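Nonribosomal peptide synthase (Streptomyces sp. MJ635-86F5, PDB 5JJP) activates an aliphatic beta-amino acid by ATP-dependent adenylation, as a member of the ANL superfamily of adenylate-forming enzymes. Local coordinates at residues 28-34 against 201-205; 109-113 against 181-186; 196-200 against 332-336; 389-393 against 403-407. One frame throughout, in Å; residues are numbered along the deposited sequence.

Contact 1 of 4, residues 28-34 against 201-205; sequences AGNLRDY and HRANI
Leu31 N donates to His201 ND1 at 3.2 Å in the one hydrogen bond that joins these segments. The bond is almost straight (175° at the hydrogen) and enters at the edge of the imidazole, close to the ring plane. Leu31 opens helix 31-37, and the ring thus takes up a first-turn NH. Asn30, the N-cap, serves the next one: its OD1 accepts from Arg32 N at 2.9 Å, in the carbonyl plane, while its backbone O receives both Asp33 N and Tyr34 N. The Asn30 amide also lies alongside the imidazole, pointing the same way with the planes 46° apart, and its ND2 is tied to Phe105 O of helix 95-107.

The apolar contacts gather on Ile205, one turn along helix 201-212. With CG1 beside the backbone N (chi1 -74°), its branches part: CG1 meets Leu31 CD2 at 3.6 Å, and CG2 sits over one face of the Tyr34 ring, 4.2 Å from the centroid, in a CH-pi contact, with Ala28 CB also nearby. The phenol end of Tyr34 goes on to bond Arg212 further along the same helix.

Two van der Waals contacts involve polar atoms: Ile205 CD1 reaches Ala28 O at 3.3 Å, and Leu31 CD2 lies 3.7 Å from Asn204 ND2.

As acceptor, ND1 is presumably unprotonated, which would place the proton of a neutral ring on NE2. One first-turn NH of helix 31-37 is therefore taken by His201 at the start of helix 201-212 and the next by Asn30, with Ile205 filling the apolar side of the buried contact.

Contact 2 of 4, residues 109-113 against 181-186; sequences LPFIP and PAYLIF
Phe111 and Tyr183 form a single parallel beta bridge, in which Leu184 N donates to Phe111 O at 3.0 Å (168° at the hydrogen). Two CA-H...O contacts flank that bond: Pro110 CA to Ala182 O at 3.4 Å, and Ile112 CA to Leu184 O, also at 3.4 Å. Tyr183 CB stands over the centre of one face of the Phe111 ring, 4.0 Å from its centroid, a CH-pi contact. The ring gets there because chi1 of 65° places CG between the backbone N and the carbonyl carbon, turning the ring back toward the partner strand. Pro113 CG meets Ile185 CD1 at 3.5 Å, and Pro110 CB packs on Pro181 CB at 4.0 Å. A water donates to Ala182 O at 2.7 Å and more weakly to Leu109 O.

Further out, Ile112 bonds its backbone to strand 87-90, while Ala182 and Tyr183, a classic beta bulge, both face Met199 of strand 196-200. The bridge therefore joins edge strands of two separate sheets; the strand segments 111-113 and 181-186 diverge by 37°. Pro113, two residues past the bridged Phe111, sets its CD 3.5 Å from Leu184 O and has no NH to offer it, which probably limits backbone bonding here and leaves cohesion largely to CH contacts and buried apolar side chains.

Contact 3 of 4, residues 196-200 against 332-336; sequences GVVMS and TESMA
Met199 reaches from strand 196-200 to the carbonyls of the 332-336 loop. From CB, the first torsion sets CG anti to the backbone N (chi1 -168°), where CG packs against Asn204 CB of helix 201-212. The chain then bends at chi2 (63°) and again at chi3 (68°). SD passes close to Ala389 O, and the second bend turns the methyl into the loop: CE lies 3.4 Å from Thr332 O and 3.6 Å from Glu333 O, with Ser334 CA at 4.2 Å.

Two residues back on the same side of the strand, Val197 supplies the branched counterpart. Its CG1 touches Thr332 CG2 at 3.8 Å, the side chains crossing at a slant, while CG2 comes within 4.1 Å of Glu333 CD at about a right angle. The carboxylate's OE2 is bonded to Tyr394 OH.

Thr332 and Glu333 are the last two residues of the A5 motif (YGATE) of adenylation domains, and strand 196-200 begins at the end of the glycine-rich A3 motif; in relatives both help form the nucleotide site. No hydrogen bond crosses between the two segments. Methyl groups of Met199 and Val197 meet the loop backbone by van der Waals contact, and Met199 CE, lying against two carbonyl oxygens, makes at most weakly polar CH...O contacts.

Contact 4 of 4, residues 389-393 against 403-407; sequences ALFSG and AALVP
The Phe391 ring carries Leu405 CD1 over one face, 4.3 Å from its centroid and 24° off the normal, a CH-pi contact displaced toward the rim. The contact joins the three-stranded antiparallel sheet, through the loop entering its strand 393-394, to a helix-to-strand junction, where helix 398-404 gives way to strand 405-407 of another antiparallel sheet, paired there with strand 417-427. At the ring edge, near its plane, Ala404 CB stands 4.1 Å from Phe391 CZ. Phe419 of strand 417-427 adds an edge-to-face partner, and the Tyr394 ring meets that of Phe391 with the planes about 55° apart.

Leu405, the first residue to leave helical geometry, carries most of the contact. It slides past Phe391 in the opposite direction, with CG 3.8 Å from Phe391 CE1. Its CD2 branch meets Leu390 CD1 at 4.1 Å, again with the chains running past each other. Chi1 of 78° places the Phe391 ring between the backbone N and the carbonyl carbon; it also touches Val197 and Met199.

No hydrogen bond links the two segments; the backbones find other partners, Ala404 with Arg420 and Gly393 with Val198. Leu405 CD1 also rests on the loop backbone, 3.7 Å from Phe391 O and 4.0 Å from Ser392 O.

How the contacts relate
Contacts 1 and 2 are buried, whereas contacts 3 and 4 are only partly so, and contact 4 lies farthest from the chain centre. The three-stranded sheet runs through contacts 2, 3 and 4, by strands 181-186 and 196-200 and the approach to 393-394; contact 1 follows from it by helix 201-212. Probable backbone hydrogen bonds join contact 2 to 3 (Ala182 N to Met199 O) and 3 to 4 (Glu333 O to Phe391 N), while contacts 2 and 4 do not touch. Contacts 1 and 2 have a hydrogen bond between their own segments, imidazole-to-backbone and backbone-to-backbone; contacts 3 and 4 have none and rest on van der Waals contact, in contact 3 partly against carbonyl oxygens.

Contact 1 of 4, residues 28-34 against 201-205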
loop_
_atom_site.group_PDB
_atom_site.type_symbol
_atom_site.label_atom_id
_atom_site.label_comp_id
_atom_site.label_asym_id
_atom_site.label_seq_id
_atom_site.Cartn_x
_atom_site.Cartn_y
_atom_site.Cartn_z
ATOM N N ALA A 28 -4.518 -7.110 -16.180
ATOM C CA ALA A 28 -4.587 -5.790 -15.555
ATOM C C ALA A 28 -5.993 -5.314 -15.123
ATOM O O ALA A 28 -6.183 -4.150 -14.905
ATOM C CB ALA A 28 -3.947 -4.757 -16.474
ATOM N N GLY A 29 -6.966 -6.218 -15.066
ATOM C CA GLY A 29 -8.346 -5.841 -14.870
ATOM C C GLY A 29 -8.791 -5.930 -13.427
ATOM O O GLY A 29 -9.840 -5.370 -13.076
ATOM N N ASN A 30 -7.976 -6.597 -12.603
ATOM C CA ASN A 30 -8.280 -6.852 -11.187
ATOM C C ASN A 30 -6.991 -7.094 -10.442
ATOM O O ASN A 30 -6.092 -7.802 -10.900
ATOM C CB ASN A 30 -9.180 -8.055 -11.067
ATOM C CG ASN A 30 -9.815 -8.203 -9.676
ATOM O OD1 ASN A 30 -9.128 -8.437 -8.663
ATOM N ND2 ASN A 30 -11.137 -8.017 -9.615
ATOM N N LEU A 31 -6.860 -6.485 -9.291
ATOM C CA LEU A 31 -5.634 -6.601 -8.480
ATOM C C LEU A 31 -5.305 -8.052 -8.196
ATOM O O LEU A 31 -4.133 -8.385 -8.013
ATOM C CB LEU A 31 -5.776 -5.844 -7.136
ATOM C CG LEU A 31 -5.603 -4.344 -7.343
ATOM C CD1 LEU A 31 -6.188 -3.505 -6.225
ATOM C CD2 LEU A 31 -4.118 -4.033 -7.528
ATOM N N ARG A 32 -6.328 -8.898 -8.171
ATOM C CA ARG A 32 -6.141 -10.272 -7.872
ATOM C C ARG A 32 -5.285 -10.874 -8.954
ATOM O O ARG A 32 -4.427 -11.703 -8.673
ATOM C CB ARG A 32 -7.508 -10.969 -7.801
ATOM C CG ARG A 32 -7.490 -12.465 -7.868
ATOM C CD ARG A 32 -7.038 -13.058 -6.577
ATOM N NE ARG A 32 -7.141 -14.511 -6.664
ATOM C CZ ARG A 32 -6.277 -15.288 -7.289
ATOM N NH1 ARG A 32 -5.234 -14.763 -7.865
ATOM N NH2 ARG A 32 -6.462 -16.606 -7.303
ATOM N N ASP A 33 -5.547 -10.464 -10.192
ATOM C CA ASP A 33 -4.828 -11.016 -11.332
ATOM C C ASP A 33 -3.485 -10.347 -11.443
ATOM O O ASP A 33 -2.448 -11.026 -11.553
ATOM C CB ASP A 33 -5.617 -10.865 -12.626
ATOM C CG ASP A 33 -7.022 -11.477 -12.525
ATOM O OD1 ASP A 33 -7.210 -12.519 -11.873
ATOM O OD2 ASP A 33 -7.950 -10.902 -13.120
ATOM N N TYR A 34 -3.487 -9.013 -11.404
ATOM C CA TYR A 34 -2.254 -8.269 -11.633
ATOM C C TYR A 34 -1.202 -8.657 -10.598
ATOM O O TYR A 34 -0.047 -8.865 -10.948
ATOM C CB TYR A 34 -2.456 -6.731 -11.718
ATOM C CG TYR A 34 -1.165 -6.058 -12.116
ATOM C CD1 TYR A 34 -0.769 -6.024 -13.441
ATOM C CD2 TYR A 34 -0.301 -5.513 -11.163
ATOM C CE1 TYR A 34 0.427 -5.426 -13.811
ATOM C CE2 TYR A 34 0.897 -4.887 -11.514
ATOM C CZ TYR A 34 1.268 -4.866 -12.842
ATOM O OH TYR A 34 2.441 -4.280 -13.233
ATOM N N HIS A 201 -9.475 -0.661 -8.644
ATOM C CA HIS A 201 -8.516 -1.610 -9.127
ATOM C C HIS A 201 -7.598 -0.951 -10.122
ATOM O O HIS A 201 -6.372 -1.126 -10.125
ATOM C CB HIS A 201 -9.222 -2.796 -9.771
ATOM C CG HIS A 201 -9.967 -3.647 -8.806
ATOM N ND1 HIS A 201 -9.429 -4.796 -8.263
ATOM C CD2 HIS A 201 -11.210 -3.532 -8.281
ATOM C CE1 HIS A 201 -10.302 -5.333 -7.421
ATOM N NE2 HIS A 201 -11.399 -4.596 -7.436
ATOM N N ARG A 202 -8.215 -0.340 -11.095
ATOM C CA ARG A 202 -7.507 0.271 -12.201
ATOM C C ARG A 202 -6.425 1.191 -11.658
ATOM O O ARG A 202 -5.295 1.205 -12.153
ATOM C CB ARG A 202 -8.570 0.994 -13.015
ATOM C CG ARG A 202 -8.115 2.027 -14.001
ATOM C CD ARG A 202 -9.273 2.610 -14.808
ATOM N NE ARG A 202 -10.033 3.635 -14.114
ATOM C CZ ARG A 202 -10.927 4.444 -14.718
ATOM N NH1 ARG A 202 -11.164 4.355 -16.009
ATOM N NH2 ARG A 202 -11.623 5.337 -14.023
ATOM N N ALA A 203 -6.764 1.979 -10.639
ATOM C CA ALA A 203 -5.858 3.023 -10.168
ATOM C C ALA A 203 -4.688 2.401 -9.472
ATOM O O ALA A 203 -3.555 2.859 -9.637
ATOM C CB ALA A 203 -6.549 3.992 -9.244
ATOM N N ASN A 204 -4.951 1.419 -8.632
ATOM C CA ASN A 204 -3.866 0.815 -7.897
ATOM C C ASN A 204 -2.984 -0.042 -8.796
ATOM O O ASN A 204 -1.760 -0.043 -8.673
ATOM C CB ASN A 204 -4.337 0.065 -6.642
ATOM C CG ASN A 204 -3.199 -0.143 -5.650
ATOM O OD1 ASN A 204 -2.444 0.812 -5.323
ATOM N ND2 ASN A 204 -3.004 -1.355 -5.252
ATOM N N ILE A 205 -3.600 -0.683 -9.776
ATOM C CA ILE A 205 -2.839 -1.401 -10.800
ATOM C C ILE A 205 -1.923 -0.429 -11.546
ATOM O O ILE A 205 -0.751 -0.741 -11.829
ATOM C CB ILE A 205 -3.769 -2.165 -11.736
ATOM C CG1 ILE A 205 -4.336 -3.394 -11.021
ATOM C CG2 ILE A 205 -3.018 -2.656 -12.967
ATOM C CD1 ILE A 205 -5.521 -3.987 -11.709
#

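Contact 2 of 4, residues 109-113 against 181-186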
loop_
_atom_site.group_PDB
_atom_site.type_symbol
_atom_site.label_atom_id
_atom_site.label_comp_id
_atom_site.label_asym_id
_atom_site.label_seq_id
_atom_site.Cartn_x
_atom_site.Cartn_y
_atom_site.Cartn_z
ATOM N N LEU A 109 -15.257 -7.040 -3.537
ATOM C CA LEU A 109 -15.690 -6.563 -2.244
ATOM C C LEU A 109 -14.630 -5.630 -1.696
ATOM O O LEU A 109 -13.615 -6.091 -1.176
ATOM C CB LEU A 109 -15.948 -7.707 -1.270
ATOM C CG LEU A 109 -16.960 -8.745 -1.748
ATOM C CD1 LEU A 109 -17.017 -9.962 -0.820
ATOM C CD2 LEU A 109 -18.368 -8.116 -1.886
ATOM N N PRO A 110 -14.853 -4.327 -1.808
ATOM C CA PRO A 110 -13.835 -3.465 -1.306
ATOM C C PRO A 110 -13.698 -3.634 0.208
ATOM O O PRO A 110 -14.699 -3.646 0.944
ATOM C CB PRO A 110 -14.363 -2.053 -1.630
ATOM C CG PRO A 110 -15.832 -2.202 -1.745
ATOM C CD PRO A 110 -16.002 -3.561 -2.347
ATOM N N PHE A 111 -12.464 -3.722 0.670
ATOM C CA PHE A 111 -12.212 -3.906 2.094
ATOM C C PHE A 111 -11.575 -2.679 2.725
ATOM O O PHE A 111 -10.949 -1.874 2.064
ATOM C CB PHE A 111 -11.339 -5.152 2.317
ATOM C CG PHE A 111 -9.974 -5.026 1.758
ATOM C CD1 PHE A 111 -8.962 -4.521 2.507
ATOM C CD2 PHE A 111 -9.708 -5.444 0.441
ATOM C CE1 PHE A 111 -7.700 -4.395 1.954
ATOM C CE2 PHE A 111 -8.464 -5.295 -0.108
ATOM C CZ PHE A 111 -7.458 -4.785 0.651
ATOM N N ILE A 112 -11.742 -2.588 4.021
ATOM C CA ILE A 112 -11.148 -1.559 4.847
ATOM C C ILE A 112 -10.223 -2.339 5.745
ATOM O O ILE A 112 -10.721 -3.085 6.581
ATOM C CB ILE A 112 -12.114 -0.890 5.849
ATOM C CG1 ILE A 112 -13.502 -0.590 5.294
ATOM C CG2 ILE A 112 -11.514 0.341 6.458
ATOM C CD1 ILE A 112 -13.541 0.163 4.036
ATOM N N PRO A 113 -8.893 -2.123 5.641
ATOM C CA PRO A 113 -7.969 -2.894 6.491
ATOM C C PRO A 113 -7.820 -2.298 7.866
ATOM O O PRO A 113 -7.689 -1.098 8.020
ATOM C CB PRO A 113 -6.651 -2.825 5.720
ATOM C CG PRO A 113 -6.728 -1.504 5.033
ATOM C CD PRO A 113 -8.167 -1.279 4.670
ATOM N N PRO A 181 -14.415 -0.051 -6.907
ATOM C CA PRO A 181 -13.571 0.096 -5.737
ATOM C C PRO A 181 -12.933 -1.206 -5.267
ATOM O O PRO A 181 -13.601 -2.241 -5.199
ATOM C CB PRO A 181 -14.521 0.557 -4.646
ATOM C CG PRO A 181 -15.887 0.423 -5.173
ATOM C CD PRO A 181 -15.803 0.348 -6.649
ATOM N N ALA A 182 -11.634 -1.139 -4.986
ATOM C CA ALA A 182 -10.883 -2.294 -4.555
ATOM C C ALA A 182 -10.682 -2.262 -3.035
ATOM O O ALA A 182 -10.662 -3.276 -2.405
ATOM C CB ALA A 182 -9.533 -2.331 -5.282
ATOM N N TYR A 183 -10.448 -1.088 -2.489
ATOM C CA TYR A 183 -10.331 -0.901 -1.060
ATOM C C TYR A 183 -10.603 0.534 -0.667
ATOM O O TYR A 183 -10.644 1.423 -1.488
ATOM C CB TYR A 183 -8.945 -1.335 -0.578
ATOM C CG TYR A 183 -7.793 -0.543 -1.104
ATOM C CD1 TYR A 183 -7.380 0.606 -0.453
ATOM C CD2 TYR A 183 -7.085 -0.939 -2.238
ATOM C CE1 TYR A 183 -6.321 1.374 -0.946
ATOM C CE2 TYR A 183 -6.006 -0.203 -2.718
ATOM C CZ TYR A 183 -5.620 0.954 -2.060
ATOM O OH TYR A 183 -4.565 1.753 -2.512
ATOM N N LEU A 184 -10.797 0.724 0.608
ATOM C CA LEU A 184 -11.011 2.033 1.225
ATOM C C LEU A 184 -10.092 2.188 2.417
ATOM O O LEU A 184 -10.026 1.293 3.290
ATOM C CB LEU A 184 -12.402 2.143 1.814
ATOM C CG LEU A 184 -13.551 2.730 1.032
ATOM C CD1 LEU A 184 -13.890 1.761 -0.091
ATOM C CD2 LEU A 184 -14.759 2.927 1.955
ATOM N N ILE A 185 -9.465 3.340 2.506
ATOM C CA ILE A 185 -8.635 3.666 3.635
ATOM C C ILE A 185 -9.198 4.941 4.224
ATOM O O ILE A 185 -9.255 5.965 3.572
ATOM C CB ILE A 185 -7.159 3.901 3.219
ATOM C CG1 ILE A 185 -6.603 2.721 2.417
ATOM C CG2 ILE A 185 -6.287 4.141 4.430
ATOM C CD1 ILE A 185 -6.396 1.473 3.216
ATOM N N PHE A 186 -9.458 4.907 5.512
ATOM C CA PHE A 186 -9.910 6.083 6.215
ATOM C C PHE A 186 -8.739 6.849 6.820
ATOM O O PHE A 186 -7.885 6.286 7.445
ATOM C CB PHE A 186 -10.942 5.704 7.260
ATOM C CG PHE A 186 -12.288 5.429 6.663
ATOM C CD1 PHE A 186 -13.289 6.363 6.747
ATOM C CD2 PHE A 186 -12.523 4.267 5.975
ATOM C CE1 PHE A 186 -14.530 6.138 6.183
ATOM C CE2 PHE A 186 -13.746 4.026 5.405
ATOM C CZ PHE A 186 -14.752 4.970 5.503
HETATM O O HOH W 1 -11.773 -5.638 -2.955
#

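Contact 3 of 4, residues 196-200 against 332-336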
loop_
_atom_site.group_PDB
_atom_site.type_symbol
_atom_site.label_atom_id
_atom_site.label_comp_id
_atom_site.label_asym_id
_atom_site.label_seq_id
_atom_site.Cartn_x
_atom_site.Cartn_y
_atom_site.Cartn_z
ATOM N N GLY A 196 -12.928 8.669 3.800
ATOM C CA GLY A 196 -12.743 7.346 3.265
ATOM C C GLY A 196 -12.196 7.469 1.848
ATOM O O GLY A 196 -12.929 7.787 0.920
ATOM N N VAL A 197 -10.918 7.182 1.677
ATOM C CA VAL A 197 -10.305 7.215 0.372
ATOM C C VAL A 197 -10.670 5.940 -0.391
ATOM O O VAL A 197 -10.345 4.842 0.048
ATOM C CB VAL A 197 -8.775 7.380 0.503
ATOM C CG1 VAL A 197 -8.079 7.205 -0.853
ATOM C CG2 VAL A 197 -8.475 8.732 1.074
ATOM N N VAL A 198 -11.301 6.098 -1.541
ATOM C CA VAL A 198 -11.789 4.981 -2.305
ATOM C C VAL A 198 -10.810 4.755 -3.452
ATOM O O VAL A 198 -10.653 5.614 -4.296
ATOM C CB VAL A 198 -13.195 5.255 -2.901
ATOM C CG1 VAL A 198 -13.698 4.080 -3.712
ATOM C CG2 VAL A 198 -14.189 5.605 -1.791
ATOM N N MET A 199 -10.153 3.584 -3.470
ATOM C CA MET A 199 -9.194 3.280 -4.555
ATOM C C MET A 199 -9.735 2.203 -5.482
ATOM O O MET A 199 -10.083 1.133 -5.026
ATOM C CB MET A 199 -7.871 2.817 -3.964
ATOM C CG MET A 199 -6.749 2.755 -4.966
ATOM S SD MET A 199 -6.329 4.371 -5.689
ATOM C CE MET A 199 -5.652 5.150 -4.210
ATOM N N SER A 200 -9.791 2.472 -6.775
ATOM C CA SER A 200 -10.229 1.480 -7.748
ATOM C C SER A 200 -9.105 0.446 -8.019
ATOM O O SER A 200 -7.936 0.680 -7.732
ATOM C CB SER A 200 -10.624 2.167 -9.071
ATOM O OG SER A 200 -9.492 2.590 -9.841
ATOM N N THR A 332 -2.104 8.649 0.578
ATOM C CA THR A 332 -3.122 7.647 0.360
ATOM C C THR A 332 -3.926 7.825 -0.915
ATOM O O THR A 332 -4.340 6.844 -1.539
ATOM C CB THR A 332 -4.083 7.648 1.527
ATOM O OG1 THR A 332 -3.317 7.530 2.726
ATOM C CG2 THR A 332 -5.065 6.469 1.416
ATOM N N GLU A 333 -4.186 9.080 -1.275
ATOM C CA GLU A 333 -5.004 9.347 -2.430
ATOM C C GLU A 333 -4.426 8.814 -3.702
ATOM O O GLU A 333 -5.182 8.694 -4.678
ATOM C CB GLU A 333 -5.309 10.835 -2.566
ATOM C CG GLU A 333 -6.426 11.326 -1.618
ATOM C CD GLU A 333 -5.911 11.706 -0.215
ATOM O OE1 GLU A 333 -4.755 11.354 0.133
ATOM O OE2 GLU A 333 -6.656 12.414 0.509
ATOM N N SER A 334 -3.128 8.549 -3.753
ATOM C CA SER A 334 -2.532 7.909 -4.952
ATOM C C SER A 334 -1.648 6.699 -4.620
ATOM O O SER A 334 -0.999 6.122 -5.506
ATOM C CB SER A 334 -1.691 8.883 -5.765
ATOM O OG SER A 334 -0.644 9.399 -4.970
ATOM N N MET A 335 -1.704 6.298 -3.355
ATOM C CA MET A 335 -0.719 5.416 -2.710
ATOM C C MET A 335 0.636 6.048 -2.589
ATOM O O MET A 335 1.146 6.154 -1.492
ATOM C CB MET A 335 -0.638 4.038 -3.367
ATOM C CG MET A 335 0.286 3.112 -2.587
ATOM S SD MET A 335 -0.078 1.357 -2.827
ATOM C CE MET A 335 -1.260 1.018 -1.504
ATOM N N ALA A 336 1.210 6.484 -3.712
ATOM C CA ALA A 336 2.430 7.276 -3.735
ATOM C C ALA A 336 2.471 8.014 -5.049
ATOM O O ALA A 336 1.604 7.811 -5.899
ATOM C CB ALA A 336 3.690 6.415 -3.580
#

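Contact 4 of 4, residues 389-393 against 403-407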
loop_
_atom_site.group_PDB
_atom_site.type_symbol
_atom_site.label_atom_id
_atom_site.label_comp_id
_atom_site.label_asym_id
_atom_site.label_seq_id
_atom_site.Cartn_x
_atom_site.Cartn_y
_atom_site.Cartn_z
ATOM N N ALA A 389 -3.149 6.711 -11.160
ATOM C CA ALA A 389 -3.271 6.078 -9.850
ATOM C C ALA A 389 -4.129 6.807 -8.826
ATOM O O ALA A 389 -4.223 6.378 -7.676
ATOM C CB ALA A 389 -1.892 5.837 -9.302
ATOM N N LEU A 390 -4.849 7.825 -9.226
ATOM C CA LEU A 390 -5.686 8.558 -8.288
ATOM C C LEU A 390 -6.894 7.781 -7.792
ATOM O O LEU A 390 -7.525 6.996 -8.531
ATOM C CB LEU A 390 -6.154 9.872 -8.899
ATOM C CG LEU A 390 -5.005 10.840 -9.248
ATOM C CD1 LEU A 390 -5.483 12.005 -10.067
ATOM C CD2 LEU A 390 -4.309 11.337 -7.998
ATOM N N PHE A 391 -7.169 8.009 -6.493
ATOM C CA PHE A 391 -8.403 7.590 -5.837
ATOM C C PHE A 391 -9.627 8.069 -6.616
ATOM O O PHE A 391 -9.511 8.952 -7.484
ATOM C CB PHE A 391 -8.437 8.051 -4.378
ATOM C CG PHE A 391 -8.777 9.500 -4.183
ATOM C CD1 PHE A 391 -8.038 10.517 -4.806
ATOM C CD2 PHE A 391 -9.839 9.872 -3.365
ATOM C CE1 PHE A 391 -8.352 11.868 -4.594
ATOM C CE2 PHE A 391 -10.147 11.211 -3.171
ATOM C CZ PHE A 391 -9.428 12.184 -3.803
ATOM N N SER A 392 -10.755 7.402 -6.414
ATOM C CA SER A 392 -11.983 7.726 -7.153
ATOM C C SER A 392 -12.800 8.814 -6.481
ATOM O O SER A 392 -13.657 9.412 -7.115
ATOM C CB SER A 392 -12.868 6.497 -7.289
ATOM O OG SER A 392 -12.133 5.506 -7.993
ATOM N N GLY A 393 -12.570 8.996 -5.178
ATOM C CA GLY A 393 -13.259 10.014 -4.431
ATOM C C GLY A 393 -13.227 9.691 -2.981
ATOM O O GLY A 393 -12.738 8.627 -2.575
ATOM N N ALA A 403 -13.497 19.115 -4.496
ATOM C CA ALA A 403 -12.431 20.055 -4.125
ATOM C C ALA A 403 -11.044 19.446 -4.337
ATOM O O ALA A 403 -10.125 20.143 -4.655
ATOM C CB ALA A 403 -12.584 20.513 -2.673
ATOM N N ALA A 404 -10.914 18.133 -4.201
ATOM C CA ALA A 404 -9.603 17.454 -4.346
ATOM C C ALA A 404 -9.358 17.060 -5.786
ATOM O O ALA A 404 -8.269 17.273 -6.286
ATOM C CB ALA A 404 -9.535 16.251 -3.450
ATOM N N LEU A 405 -10.372 16.510 -6.461
ATOM C CA LEU A 405 -10.252 16.116 -7.859
ATOM C C LEU A 405 -10.868 17.141 -8.805
ATOM O O LEU A 405 -12.093 17.156 -8.995
ATOM C CB LEU A 405 -10.903 14.753 -8.070
ATOM C CG LEU A 405 -10.172 13.585 -7.392
ATOM C CD1 LEU A 405 -11.025 12.349 -7.483
ATOM C CD2 LEU A 405 -8.832 13.301 -8.050
ATOM N N VAL A 406 -10.015 17.963 -9.404
ATOM C CA VAL A 406 -10.445 19.101 -10.150
ATOM C C VAL A 406 -10.133 19.008 -11.632
ATOM O O VAL A 406 -9.194 18.315 -12.047
ATOM C CB VAL A 406 -9.874 20.382 -9.581
ATOM C CG1 VAL A 406 -10.112 20.441 -8.088
ATOM C CG2 VAL A 406 -8.397 20.485 -9.870
ATOM N N PRO A 407 -10.919 19.727 -12.447
ATOM C CA PRO A 407 -10.627 19.759 -13.878
ATOM C C PRO A 407 -9.194 20.205 -14.132
ATOM O O PRO A 407 -8.693 21.100 -13.444
ATOM C CB PRO A 407 -11.597 20.832 -14.411
ATOM C CG PRO A 407 -12.742 20.798 -13.465
ATOM C CD PRO A 407 -12.077 20.595 -12.114
#